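Local coordinates for group 1 truncated hemoglobin (Tetrahymena pyriformis, PDB 3AQ9), which binds heme and, through its iron, oxygen, and is probably an oxygen carrier with a role in nitric oxide detoxification, at residues Leu23-Val28 with Thr41-Gln46; Leu81-Ile86 with Lys116-Lys121. The protein carries 1 engineered substitution. All blocks are in the same frame, centred on the assembly; numbering follows the deposited sequence.

Contact 1: Leu23-Val28 with Thr41-Gln46. With HEM (protoporphyrin IX containing Fe), chain C.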
ATOM      1  N   LEU A  23      -2.075   5.869   8.283  1.00 27.68           N
ATOM      2  CA  LEU A  23      -2.484   4.857   9.293  1.00 29.79           C
ATOM      3  C   LEU A  23      -1.840   3.508   8.976  1.00 27.24           C
ATOM      4  O   LEU A  23      -1.295   2.786   9.851  1.00 29.22           O
ATOM      5  CB  LEU A  23      -4.014   4.676   9.323  1.00 31.75           C
ATOM      6  CG  LEU A  23      -4.541   3.613  10.311  1.00 31.41           C
ATOM      7  CD1 LEU A  23      -3.829   3.678  11.763  1.00 30.63           C
ATOM      8  CD2 LEU A  23      -6.150   3.711  10.365  1.00 33.68           C
ATOM      9  N   PHE A  24      -1.789   3.167   7.698  1.00 25.33           N
ATOM     10  CA  PHE A  24      -1.151   1.954   7.267  1.00 25.99           C
ATOM     11  C   PHE A  24       0.322   2.030   7.639  1.00 27.13           C
ATOM     12  O   PHE A  24       0.851   1.053   8.211  1.00 28.07           O
ATOM     13  CB  PHE A  24      -1.330   1.921   5.746  1.00 24.15           C
ATOM     14  CG  PHE A  24      -0.357   1.021   4.990  1.00 25.98           C
ATOM     15  CD1 PHE A  24      -0.508  -0.402   5.064  1.00 26.71           C
ATOM     16  CD2 PHE A  24       0.667   1.563   4.218  1.00 27.50           C
ATOM     17  CE1 PHE A  24       0.402  -1.211   4.349  1.00 26.38           C
ATOM     18  CE2 PHE A  24       1.551   0.724   3.467  1.00 30.46           C
ATOM     19  CZ  PHE A  24       1.410  -0.632   3.529  1.00 26.42           C
ATOM     20  N   TYR A  25       1.002   3.158   7.408  1.00 27.33           N
ATOM     21  CA  TYR A  25       2.428   3.179   7.908  1.00 27.27           C
ATOM     22  C   TYR A  25       2.522   3.129   9.427  1.00 30.20           C
ATOM     23  O   TYR A  25       3.552   2.636   9.915  1.00 30.32           O
ATOM     24  CB  TYR A  25       3.207   4.387   7.331  1.00 28.56           C
ATOM     25  CG  TYR A  25       3.731   3.926   5.991  1.00 30.72           C
ATOM     26  CD1 TYR A  25       3.265   4.468   4.795  1.00 32.71           C
ATOM     27  CD2 TYR A  25       4.662   2.859   5.972  1.00 34.25           C
ATOM     28  CE1 TYR A  25       3.692   3.903   3.560  1.00 34.85           C
ATOM     29  CE2 TYR A  25       5.098   2.378   4.818  1.00 35.55           C
ATOM     30  CZ  TYR A  25       4.630   2.887   3.648  1.00 34.51           C
ATOM     31  OH  TYR A  25       5.230   2.204   2.602  1.00 39.38           O
ATOM     32  N   LYS A  26       1.587   3.704  10.207  1.00 28.26           N
ATOM     33  CA  LYS A  26       1.689   3.519  11.650  1.00 30.01           C
ATOM     34  C   LYS A  26       1.687   2.012  11.963  1.00 31.29           C
ATOM     35  O   LYS A  26       2.414   1.563  12.874  1.00 34.04           O
ATOM     36  CB  LYS A  26       0.481   4.213  12.361  1.00 29.03           C
ATOM     37  CG  LYS A  26       0.391   4.036  13.840  1.00 33.52           C
ATOM     38  CD  LYS A  26      -0.916   4.655  14.291  1.00 33.13           C
ATOM     39  CE  LYS A  26      -1.220   4.844  15.768  1.00 41.81           C
ATOM     40  NZ  LYS A  26      -0.946   3.596  16.421  1.00 48.48           N
ATOM     41  N   LYS A  27       0.890   1.227  11.239  1.00 28.29           N
ATOM     42  CA  LYS A  27       0.857  -0.210  11.571  1.00 28.00           C
ATOM     43  C   LYS A  27       2.115  -0.856  11.031  1.00 28.01           C
ATOM     44  O   LYS A  27       2.720  -1.677  11.719  1.00 28.85           O
ATOM     45  CB  LYS A  27      -0.356  -0.858  10.858  1.00 28.22           C
ATOM     46  CG  LYS A  27      -1.648  -0.338  11.604  1.00 28.79           C
ATOM     47  CD  LYS A  27      -2.851  -1.102  10.889  1.00 29.96           C
ATOM     48  CE  LYS A  27      -4.215  -0.534  11.453  1.00 33.38           C
ATOM     49  NZ  LYS A  27      -4.411  -0.842  12.872  1.00 41.91           N
ATOM     50  N   VAL A  28       2.495  -0.515   9.793  1.00 26.78           N
ATOM     51  CA  VAL A  28       3.723  -1.178   9.213  1.00 27.04           C
ATOM     52  C   VAL A  28       4.957  -0.880  10.078  1.00 28.79           C
ATOM     53  O   VAL A  28       5.777  -1.793  10.318  1.00 29.47           O
ATOM     54  CB  VAL A  28       3.925  -0.643   7.763  1.00 28.53           C
ATOM     55  CG1 VAL A  28       5.341  -0.909   7.219  1.00 28.83           C
ATOM     56  CG2 VAL A  28       2.870  -1.253   6.797  1.00 25.56           C
ATOM     57  N   THR A  41      14.242   5.523   5.255  1.00 41.31           N
ATOM     58  CA  THR A  41      13.292   6.077   4.322  1.00 38.90           C
ATOM     59  C   THR A  41      12.714   7.393   4.785  1.00 38.91           C
ATOM     60  O   THR A  41      12.394   7.617   5.970  1.00 41.94           O
ATOM     61  CB  THR A  41      12.128   5.052   4.061  1.00 35.38           C
ATOM     62  OG1 THR A  41      12.680   3.852   3.442  1.00 37.10           O
ATOM     63  CG2 THR A  41      11.127   5.610   3.054  1.00 34.88           C
ATOM     64  N   ASP A  42      12.662   8.343   3.854  1.00 39.61           N
ATOM     65  CA  ASP A  42      12.046   9.628   4.151  1.00 41.99           C
ATOM     66  C   ASP A  42      10.526   9.318   4.106  1.00 39.15           C
ATOM     67  O   ASP A  42       9.960   9.085   2.986  1.00 37.95           O
ATOM     68  CB  ASP A  42      12.428  10.644   3.066  1.00 41.89           C
ATOM     69  CG  ASP A  42      11.664  11.948   3.168  1.00 49.23           C
ATOM     70  OD1 ASP A  42      10.521  12.080   3.705  1.00 44.90           O
ATOM     71  OD2 ASP A  42      12.299  12.925   2.743  1.00 55.57           O
ATOM     72  N   MET A  43       9.859   9.291   5.257  1.00 39.01           N
ATOM     73  CA  MET A  43       8.474   8.812   5.296  1.00 37.40           C
ATOM     74  C   MET A  43       7.472   9.841   4.701  1.00 37.03           C
ATOM     75  O   MET A  43       6.395   9.433   4.203  1.00 36.34           O
ATOM     76  CB  MET A  43       8.045   8.344   6.703  1.00 37.23           C
ATOM     77  CG  MET A  43       8.812   7.039   7.174  1.00 39.39           C
ATOM     78  SD  MET A  43       8.650   5.685   6.109  1.00 41.81           S
ATOM     79  CE  MET A  43       6.906   5.452   5.940  1.00 39.53           C
ATOM     80  N   ASP A  44       7.799  11.112   4.750  1.00 39.40           N
ATOM     81  CA  ASP A  44       6.912  12.076   4.066  1.00 40.11           C
ATOM     82  C   ASP A  44       6.907  11.781   2.554  1.00 37.91           C
ATOM     83  O   ASP A  44       5.819  11.704   1.907  1.00 35.76           O
ATOM     84  CB  ASP A  44       7.361  13.490   4.331  1.00 42.96           C
ATOM     85  CG  ASP A  44       7.054  13.917   5.786  1.00 49.92           C
ATOM     86  OD1 ASP A  44       6.175  13.263   6.474  1.00 49.05           O
ATOM     87  OD2 ASP A  44       7.692  14.892   6.221  1.00 58.81           O
ATOM     88  N   HIS A  45       8.103  11.606   1.997  1.00 38.88           N
ATOM     89  CA  HIS A  45       8.198  11.260   0.609  1.00 39.38           C
ATOM     90  C   HIS A  45       7.474   9.975   0.273  1.00 35.55           C
ATOM     91  O   HIS A  45       6.768   9.813  -0.763  1.00 34.59           O
ATOM     92  CB  HIS A  45       9.670  11.114   0.151  1.00 43.55           C
ATOM     93  CG  HIS A  45       9.794  11.136  -1.342  1.00 46.85           C
ATOM     94  ND1 HIS A  45      10.152  10.033  -2.085  1.00 47.74           N
ATOM     95  CD2 HIS A  45       9.456  12.109  -2.235  1.00 49.79           C
ATOM     96  CE1 HIS A  45      10.144  10.354  -3.367  1.00 43.25           C
ATOM     97  NE2 HIS A  45       9.712  11.591  -3.490  1.00 50.34           N
ATOM     98  N   GLN A  46       7.761   8.917   1.042  1.00 32.17           N
ATOM     99  CA  GLN A  46       7.159   7.630   0.813  1.00 31.46           C
ATOM    100  C   GLN A  46       5.616   7.690   0.927  1.00 29.45           C
ATOM    101  O   GLN A  46       4.871   7.089   0.110  1.00 28.25           O
ATOM    102  CB  GLN A  46       7.728   6.633   1.850  1.00 30.96           C
ATOM    103  CG  GLN A  46       7.119   5.196   1.694  1.00 28.17           C
ATOM    104  CD  GLN A  46       7.532   4.568   0.359  1.00 32.69           C
ATOM    105  OE1 GLN A  46       8.542   5.004  -0.227  1.00 31.12           O
ATOM    106  NE2 GLN A  46       6.759   3.583  -0.096  1.00 31.57           N
TER
HETATM  107  CHA HEM C 144       9.255   1.917  -2.174  1.00 23.17           C
HETATM  108  CHB HEM C 144       9.330  -1.520   1.334  1.00 25.45           C
HETATM  109  CHC HEM C 144       5.500  -3.644  -0.680  1.00 22.00           C
HETATM  110  CHD HEM C 144       4.672   0.535  -3.110  1.00 23.46           C
HETATM  111  C1A HEM C 144       9.596   1.166  -1.062  1.00 23.47           C
HETATM  112  C2A HEM C 144      10.771   1.381  -0.203  1.00 26.29           C
HETATM  113  C3A HEM C 144      10.751   0.476   0.752  1.00 26.65           C
HETATM  114  C4A HEM C 144       9.628  -0.410   0.547  1.00 25.03           C
HETATM  115  CMA HEM C 144      11.701   0.242   1.940  1.00 24.55           C
HETATM  116  CAA HEM C 144      11.733   2.627  -0.355  1.00 30.04           C
HETATM  117  CBA HEM C 144      13.266   2.589  -0.526  1.00 37.70           C
HETATM  118  CGA HEM C 144      13.536   4.172  -0.153  1.00 37.25           C
HETATM  119  O1A HEM C 144      13.273   5.056  -1.047  1.00 42.09           O
HETATM  120  O2A HEM C 144      13.581   4.602   1.064  1.00 37.30           O
HETATM  121  C1B HEM C 144       8.300  -2.440   0.988  1.00 24.12           C
HETATM  122  C2B HEM C 144       8.198  -3.722   1.666  1.00 24.78           C
HETATM  123  C3B HEM C 144       7.196  -4.352   1.033  1.00 24.70           C
HETATM  124  C4B HEM C 144       6.684  -3.414   0.068  1.00 23.53           C
HETATM  125  CMB HEM C 144       9.063  -4.280   2.794  1.00 25.00           C
HETATM  126  CAB HEM C 144       6.729  -5.781   1.343  1.00 24.25           C
HETATM  127  CBB HEM C 144       6.541  -6.500   0.247  1.00 27.48           C
HETATM  128  C1C HEM C 144       4.896  -2.648  -1.467  1.00 22.90           C
HETATM  129  C2C HEM C 144       3.573  -2.742  -2.032  1.00 23.82           C
HETATM  130  C3C HEM C 144       3.379  -1.568  -2.665  1.00 22.82           C
HETATM  131  C4C HEM C 144       4.532  -0.730  -2.519  1.00 24.83           C
HETATM  132  CMC HEM C 144       2.608  -3.984  -1.841  1.00 25.18           C
HETATM  133  CAC HEM C 144       2.102  -1.045  -3.424  1.00 26.64           C
HETATM  134  CBC HEM C 144       1.138  -1.885  -3.795  1.00 32.14           C
HETATM  135  C1D HEM C 144       5.877   1.250  -3.071  1.00 24.11           C
HETATM  136  C2D HEM C 144       6.014   2.524  -3.726  1.00 23.23           C
HETATM  137  C3D HEM C 144       7.382   2.907  -3.457  1.00 24.96           C
HETATM  138  C4D HEM C 144       7.922   1.843  -2.675  1.00 23.14           C
HETATM  139  CMD HEM C 144       5.019   3.341  -4.563  1.00 25.13           C
HETATM  140  CAD HEM C 144       8.051   4.181  -3.899  1.00 25.20           C
HETATM  141  CBD HEM C 144       8.661   4.122  -5.233  1.00 25.05           C
HETATM  142  CGD HEM C 144       9.176   5.534  -5.597  1.00 31.11           C
HETATM  143  O1D HEM C 144       9.417   5.797  -6.772  1.00 30.56           O
HETATM  144  O2D HEM C 144       9.616   6.293  -4.632  1.00 33.38           O
HETATM  145  NA  HEM C 144       8.955   0.050  -0.547  1.00 23.92           N
HETATM  146  NB  HEM C 144       7.400  -2.164  -0.059  1.00 24.92           N
HETATM  147  NC  HEM C 144       5.463  -1.447  -1.776  1.00 23.14           N
HETATM  148  ND  HEM C 144       7.023   0.817  -2.353  1.00 25.98           N
HETATM  149 FE   HEM C 144       7.238  -0.703  -1.199  1.00 24.46          FE
HETATM  150  O   HOH W   1       6.123   0.376   0.367  1.00 29.46           O
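Tyr25 and Met43 mark the closest backbone approach, with their CA atoms 8.7 Å apart, so side chains bridge the space between the two segments. The methyl of Met43 does most of the apolar touching. Its CE lies over one face of the Tyr25 ring, displaced toward the CG-CD2 side, and comes within 3.4 Å of CD2. This is a CH-pi contact, with CE 3.6 Å from the ring centroid. The sulfur stands farther off above the same face, completing a Met-aromatic pair. Bends at chi2 (-57°) and chi3 (-55°) fold the Met43 chain so that its end meets the ring. Phe24 CE2 covers the opposite face of the tyrosine.

Gln46 approaches the phenol end, its amide plane nearly perpendicular to the ring. Its NE2 is 3.4 Å from Tyr25 OH and is hydrogen-bonded to Glu50, the engineered residue. Tyr25 OH is hydrogen-bonded to a water at 3.0 Å, and that water's oxygen sits 2.2 Å from the heme iron. The tyrosine therefore holds the iron-bound water from the distal side. Thr41 OG1 donates a 2.7 Å hydrogen bond to the heme propionate oxygen O2A. Asp42 is the N-cap of the helix that follows, and its OD1 takes a nearly straight bond from His45 N. Tyr25, Gln46 and the position of Glu50 probably correspond to the B10-E7-E11 network critical for the stability of bound oxygen. The contact joins helix 13-28 to the start of helix 43-57. Phe38 packs on Tyr25 edge-to-face, and Phe24 reaches Ile86 and Thr93 of helix 80-96.

Contact 2: Leu81-Ile86 with Lys116-Lys121. With HEM (protoporphyrin IX containing Fe), chain C.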
ATOM      1  N   LEU A  81       6.648 -13.531   3.041  1.00 27.62           N
ATOM      2  CA  LEU A  81       6.030 -13.101   4.328  1.00 28.68           C
ATOM      3  C   LEU A  81       5.978 -11.582   4.449  1.00 27.09           C
ATOM      4  O   LEU A  81       5.149 -10.992   5.190  1.00 27.55           O
ATOM      5  CB  LEU A  81       6.812 -13.703   5.516  1.00 31.56           C
ATOM      6  CG  LEU A  81       8.097 -12.908   5.786  1.00 32.74           C
ATOM      7  CD1 LEU A  81       8.133 -12.663   7.210  1.00 39.05           C
ATOM      8  CD2 LEU A  81       9.168 -13.721   5.431  1.00 41.19           C
ATOM      9  N   HIS A  82       6.898 -10.904   3.760  1.00 26.26           N
ATOM     10  CA  HIS A  82       6.882  -9.426   3.819  1.00 25.91           C
ATOM     11  C   HIS A  82       5.689  -8.873   3.044  1.00 24.99           C
ATOM     12  O   HIS A  82       5.016  -7.963   3.534  1.00 25.97           O
ATOM     13  CB  HIS A  82       8.114  -8.851   3.135  1.00 25.80           C
ATOM     14  CG  HIS A  82       9.397  -9.315   3.748  1.00 27.83           C
ATOM     15  ND1 HIS A  82       9.698  -9.196   5.104  1.00 30.89           N
ATOM     16  CD2 HIS A  82      10.485  -9.881   3.158  1.00 24.70           C
ATOM     17  CE1 HIS A  82      10.909  -9.734   5.314  1.00 25.27           C
ATOM     18  NE2 HIS A  82      11.389 -10.162   4.149  1.00 33.10           N
ATOM     19  N   PHE A  83       5.361  -9.481   1.891  1.00 25.83           N
ATOM     20  CA  PHE A  83       4.214  -8.956   1.146  1.00 24.70           C
ATOM     21  C   PHE A  83       2.947  -9.307   1.883  1.00 25.50           C
ATOM     22  O   PHE A  83       2.037  -8.478   1.941  1.00 25.51           O
ATOM     23  CB  PHE A  83       4.198  -9.617  -0.269  1.00 25.32           C
ATOM     24  CG  PHE A  83       3.192  -8.947  -1.228  1.00 26.72           C
ATOM     25  CD1 PHE A  83       3.642  -7.983  -2.093  1.00 28.61           C
ATOM     26  CD2 PHE A  83       1.862  -9.410  -1.267  1.00 25.37           C
ATOM     27  CE1 PHE A  83       2.809  -7.367  -3.014  1.00 25.87           C
ATOM     28  CE2 PHE A  83       0.949  -8.819  -2.183  1.00 26.38           C
ATOM     29  CZ  PHE A  83       1.442  -7.773  -3.046  1.00 27.45           C
ATOM     30  N   ASP A  84       2.831 -10.513   2.450  1.00 25.53           N
ATOM     31  CA  ASP A  84       1.643 -10.785   3.277  1.00 26.39           C
ATOM     32  C   ASP A  84       1.427  -9.804   4.433  1.00 26.32           C
ATOM     33  O   ASP A  84       0.331  -9.362   4.732  1.00 26.56           O
ATOM     34  CB  ASP A  84       1.757 -12.169   3.946  1.00 25.71           C
ATOM     35  CG  ASP A  84       1.539 -13.329   2.936  1.00 30.68           C
ATOM     36  OD1 ASP A  84       1.753 -14.475   3.343  1.00 32.62           O
ATOM     37  OD2 ASP A  84       1.125 -13.078   1.767  1.00 30.59           O
ATOM     38  N   ALA A  85       2.528  -9.367   5.042  1.00 26.62           N
ATOM     39  CA  ALA A  85       2.399  -8.414   6.146  1.00 26.37           C
ATOM     40  C   ALA A  85       1.871  -7.074   5.619  1.00 26.74           C
ATOM     41  O   ALA A  85       1.065  -6.424   6.286  1.00 26.43           O
ATOM     42  CB  ALA A  85       3.833  -8.195   6.826  1.00 28.55           C
ATOM     43  N   ILE A  86       2.393  -6.655   4.476  1.00 25.53           N
ATOM     44  CA  ILE A  86       1.862  -5.379   3.903  1.00 26.84           C
ATOM     45  C   ILE A  86       0.362  -5.529   3.642  1.00 26.29           C
ATOM     46  O   ILE A  86      -0.409  -4.620   3.978  1.00 26.06           O
ATOM     47  CB  ILE A  86       2.616  -4.987   2.587  1.00 27.08           C
ATOM     48  CG1 ILE A  86       4.075  -4.664   2.932  1.00 29.24           C
ATOM     49  CG2 ILE A  86       1.792  -3.878   1.764  1.00 26.99           C
ATOM     50  CD1 ILE A  86       4.283  -3.558   3.905  1.00 31.15           C
ATOM     51  N   LYS A 116       4.449 -10.519  -7.681  1.00 26.81           N
ATOM     52  CA  LYS A 116       5.553 -11.110  -8.460  1.00 28.54           C
ATOM     53  C   LYS A 116       6.511 -10.045  -8.948  1.00 29.60           C
ATOM     54  O   LYS A 116       7.672 -10.403  -9.331  1.00 30.75           O
ATOM     55  CB  LYS A 116       5.046 -11.909  -9.645  1.00 30.89           C
ATOM     56  CG  LYS A 116       4.295 -11.006 -10.676  1.00 33.19           C
ATOM     57  CD  LYS A 116       3.884 -11.878 -11.908  1.00 36.48           C
ATOM     58  CE  LYS A 116       3.206 -10.920 -12.986  1.00 39.91           C
ATOM     59  NZ  LYS A 116       3.011 -11.785 -14.179  1.00 47.84           N
ATOM     60  N   ASP A 117       6.071  -8.796  -8.997  1.00 28.47           N
ATOM     61  CA  ASP A 117       6.988  -7.768  -9.520  1.00 30.16           C
ATOM     62  C   ASP A 117       8.036  -7.322  -8.465  1.00 29.65           C
ATOM     63  O   ASP A 117       9.080  -6.785  -8.860  1.00 30.43           O
ATOM     64  CB  ASP A 117       6.201  -6.508  -9.963  1.00 29.64           C
ATOM     65  CG  ASP A 117       5.275  -6.873 -11.179  1.00 31.21           C
ATOM     66  OD1 ASP A 117       5.711  -7.681 -12.008  1.00 38.05           O
ATOM     67  OD2 ASP A 117       4.089  -6.494 -11.053  1.00 37.84           O
ATOM     68  N   MET A 118       7.749  -7.548  -7.173  1.00 28.35           N
ATOM     69  CA  MET A 118       8.653  -6.980  -6.129  1.00 27.72           C
ATOM     70  C   MET A 118       9.356  -8.082  -5.344  1.00 29.48           C
ATOM     71  O   MET A 118      10.318  -7.789  -4.634  1.00 31.55           O
ATOM     72  CB  MET A 118       7.911  -6.000  -5.250  1.00 27.40           C
ATOM     73  CG  MET A 118       6.736  -6.670  -4.496  1.00 27.21           C
ATOM     74  SD  MET A 118       5.982  -5.406  -3.438  1.00 28.31           S
ATOM     75  CE  MET A 118       5.081  -4.390  -4.657  1.00 26.38           C
ATOM     76  N   LEU A 119       8.823  -9.310  -5.337  1.00 27.51           N
ATOM     77  CA  LEU A 119       9.539 -10.321  -4.541  1.00 27.16           C
ATOM     78  C   LEU A 119      10.876 -10.743  -5.222  1.00 27.41           C
ATOM     79  O   LEU A 119      10.999 -10.985  -6.454  1.00 29.56           O
ATOM     80  CB  LEU A 119       8.717 -11.643  -4.328  1.00 28.10           C
ATOM     81  CG  LEU A 119       7.441 -11.366  -3.482  1.00 28.01           C
ATOM     82  CD1 LEU A 119       6.853 -12.819  -3.224  1.00 32.45           C
ATOM     83  CD2 LEU A 119       7.729 -10.587  -2.189  1.00 32.02           C
ATOM     84  N   GLY A 120      11.904 -10.913  -4.373  1.00 26.79           N
ATOM     85  CA  GLY A 120      13.144 -11.491  -4.817  1.00 29.32           C
ATOM     86  C   GLY A 120      13.934 -10.647  -5.782  1.00 31.42           C
ATOM     87  O   GLY A 120      14.679 -11.217  -6.592  1.00 33.87           O
ATOM     88  N   LYS A 121      13.776  -9.313  -5.673  1.00 32.15           N
ATOM     89  CA  LYS A 121      14.442  -8.368  -6.594  1.00 34.05           C
ATOM     90  C   LYS A 121      15.668  -7.723  -5.971  1.00 36.83           C
ATOM     91  O   LYS A 121      16.000  -8.016  -4.800  1.00 35.73           O
ATOM     92  CB  LYS A 121      13.453  -7.292  -7.075  1.00 31.06           C
ATOM     93  CG  LYS A 121      12.177  -7.852  -7.759  1.00 30.26           C
ATOM     94  CD  LYS A 121      12.485  -8.767  -8.943  1.00 31.28           C
ATOM     95  CE  LYS A 121      11.160  -9.268  -9.576  1.00 33.79           C
ATOM     96  NZ  LYS A 121      11.542 -10.290 -10.617  1.00 36.43           N
ATOM     97  OXT LYS A 121      16.339  -6.964  -6.746  1.00 38.57           O
TER
HETATM   98  CHA HEM C 144       9.255   1.917  -2.174  1.00 23.17           C
HETATM   99  CHB HEM C 144       9.330  -1.520   1.334  1.00 25.45           C
HETATM  100  CHC HEM C 144       5.500  -3.644  -0.680  1.00 22.00           C
HETATM  101  CHD HEM C 144       4.672   0.535  -3.110  1.00 23.46           C
HETATM  102  C1A HEM C 144       9.596   1.166  -1.062  1.00 23.47           C
HETATM  103  C2A HEM C 144      10.771   1.381  -0.203  1.00 26.29           C
HETATM  104  C3A HEM C 144      10.751   0.476   0.752  1.00 26.65           C
HETATM  105  C4A HEM C 144       9.628  -0.410   0.547  1.00 25.03           C
HETATM  106  CMA HEM C 144      11.701   0.242   1.940  1.00 24.55           C
HETATM  107  CAA HEM C 144      11.733   2.627  -0.355  1.00 30.04           C
HETATM  108  CBA HEM C 144      13.266   2.589  -0.526  1.00 37.70           C
HETATM  109  CGA HEM C 144      13.536   4.172  -0.153  1.00 37.25           C
HETATM  110  O1A HEM C 144      13.273   5.056  -1.047  1.00 42.09           O
HETATM  111  O2A HEM C 144      13.581   4.602   1.064  1.00 37.30           O
HETATM  112  C1B HEM C 144       8.300  -2.440   0.988  1.00 24.12           C
HETATM  113  C2B HEM C 144       8.198  -3.722   1.666  1.00 24.78           C
HETATM  114  C3B HEM C 144       7.196  -4.352   1.033  1.00 24.70           C
HETATM  115  C4B HEM C 144       6.684  -3.414   0.068  1.00 23.53           C
HETATM  116  CMB HEM C 144       9.063  -4.280   2.794  1.00 25.00           C
HETATM  117  CAB HEM C 144       6.729  -5.781   1.343  1.00 24.25           C
HETATM  118  CBB HEM C 144       6.541  -6.500   0.247  1.00 27.48           C
HETATM  119  C1C HEM C 144       4.896  -2.648  -1.467  1.00 22.90           C
HETATM  120  C2C HEM C 144       3.573  -2.742  -2.032  1.00 23.82           C
HETATM  121  C3C HEM C 144       3.379  -1.568  -2.665  1.00 22.82           C
HETATM  122  C4C HEM C 144       4.532  -0.730  -2.519  1.00 24.83           C
HETATM  123  CMC HEM C 144       2.608  -3.984  -1.841  1.00 25.18           C
HETATM  124  CAC HEM C 144       2.102  -1.045  -3.424  1.00 26.64           C
HETATM  125  CBC HEM C 144       1.138  -1.885  -3.795  1.00 32.14           C
HETATM  126  C1D HEM C 144       5.877   1.250  -3.071  1.00 24.11           C
HETATM  127  C2D HEM C 144       6.014   2.524  -3.726  1.00 23.23           C
HETATM  128  C3D HEM C 144       7.382   2.907  -3.457  1.00 24.96           C
HETATM  129  C4D HEM C 144       7.922   1.843  -2.675  1.00 23.14           C
HETATM  130  CMD HEM C 144       5.019   3.341  -4.563  1.00 25.13           C
HETATM  131  CAD HEM C 144       8.051   4.181  -3.899  1.00 25.20           C
HETATM  132  CBD HEM C 144       8.661   4.122  -5.233  1.00 25.05           C
HETATM  133  CGD HEM C 144       9.176   5.534  -5.597  1.00 31.11           C
HETATM  134  O1D HEM C 144       9.417   5.797  -6.772  1.00 30.56           O
HETATM  135  O2D HEM C 144       9.616   6.293  -4.632  1.00 33.38           O
HETATM  136  NA  HEM C 144       8.955   0.050  -0.547  1.00 23.92           N
HETATM  137  NB  HEM C 144       7.400  -2.164  -0.059  1.00 24.92           N
HETATM  138  NC  HEM C 144       5.463  -1.447  -1.776  1.00 23.14           N
HETATM  139  ND  HEM C 144       7.023   0.817  -2.353  1.00 25.98           N
HETATM  140 FE   HEM C 144       7.238  -0.703  -1.199  1.00 24.46          FE
HETATM  141  O   HOH W   1       6.123   0.376   0.367  1.00 29.46           O
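Phe83 and Met118 meet at about a right angle, the sulfur SD lying in the plane of the phenyl ring, 3.7 Å from CD1. This is a Met-aromatic contact at the ring edge, not over a face. The same sulfur touches the porphyrin, 3.3 Å from the meso carbon CHC. Met118 CE continues over the adjoining pyrrole, 3.4 Å from C2C. The sulfur thus sits in the corner formed by the phenyl edge and the heme. Its CG takes the crowded position between the backbone N and the carbonyl carbon (chi1 61°), and a bend at chi3 turns the methyl onto the macrocycle.

Phe83 touches the heme as well: CE1 is 3.6 Å from the methyl CMC. With CG anti to the backbone N (chi1 -169°), the ring leans toward Met118, while CB meets Leu119 CD2 at 4.1 Å. Replacing Phe83 with an alanine is likely to leave the Met118 sulfur without its aromatic edge and to open a gap beside the heme methyl CMC. Ile86, one turn farther along, presses CG1 against the vinyl carbon CAB at 3.3 Å.

In the next layer, Met118 also packs on His73, the predicted proximal ligand, and on Met69. Asp84 forms a salt bridge with Arg115. From Met118 to Lys121 the chain makes a type II beta turn, with Gly120 at positive phi. Backbone bonds tie Gly120 to Leu78, and Lys121 to Gly75 and Asn77. Helix 80-96 and the chain's C-terminal end here wall the hydrophobic heme pocket of the 2/2 globin fold, with Met118 on its proximal side.

Overall arrangement
Contact 1 and contact 2 lie in one globin domain, their centres about 17 Å apart, and both reach the same heme. Contact 1 faces the side where water is bound to the iron, through Tyr25. Contact 2 wraps the vinyl edge, with Met118 on the proximal side. Both segments of contact 1 precede those of contact 2 in the chain. They also meet directly. Phe24 CE1 lies 3.5 Å from Ile86 O, and Val28 CG2 packs on Ile86 CD1 at 4.0 Å. Helix 13-28 thus rests on helix 80-96, joining the distal tyrosine's helix to the vinyl-edge wall.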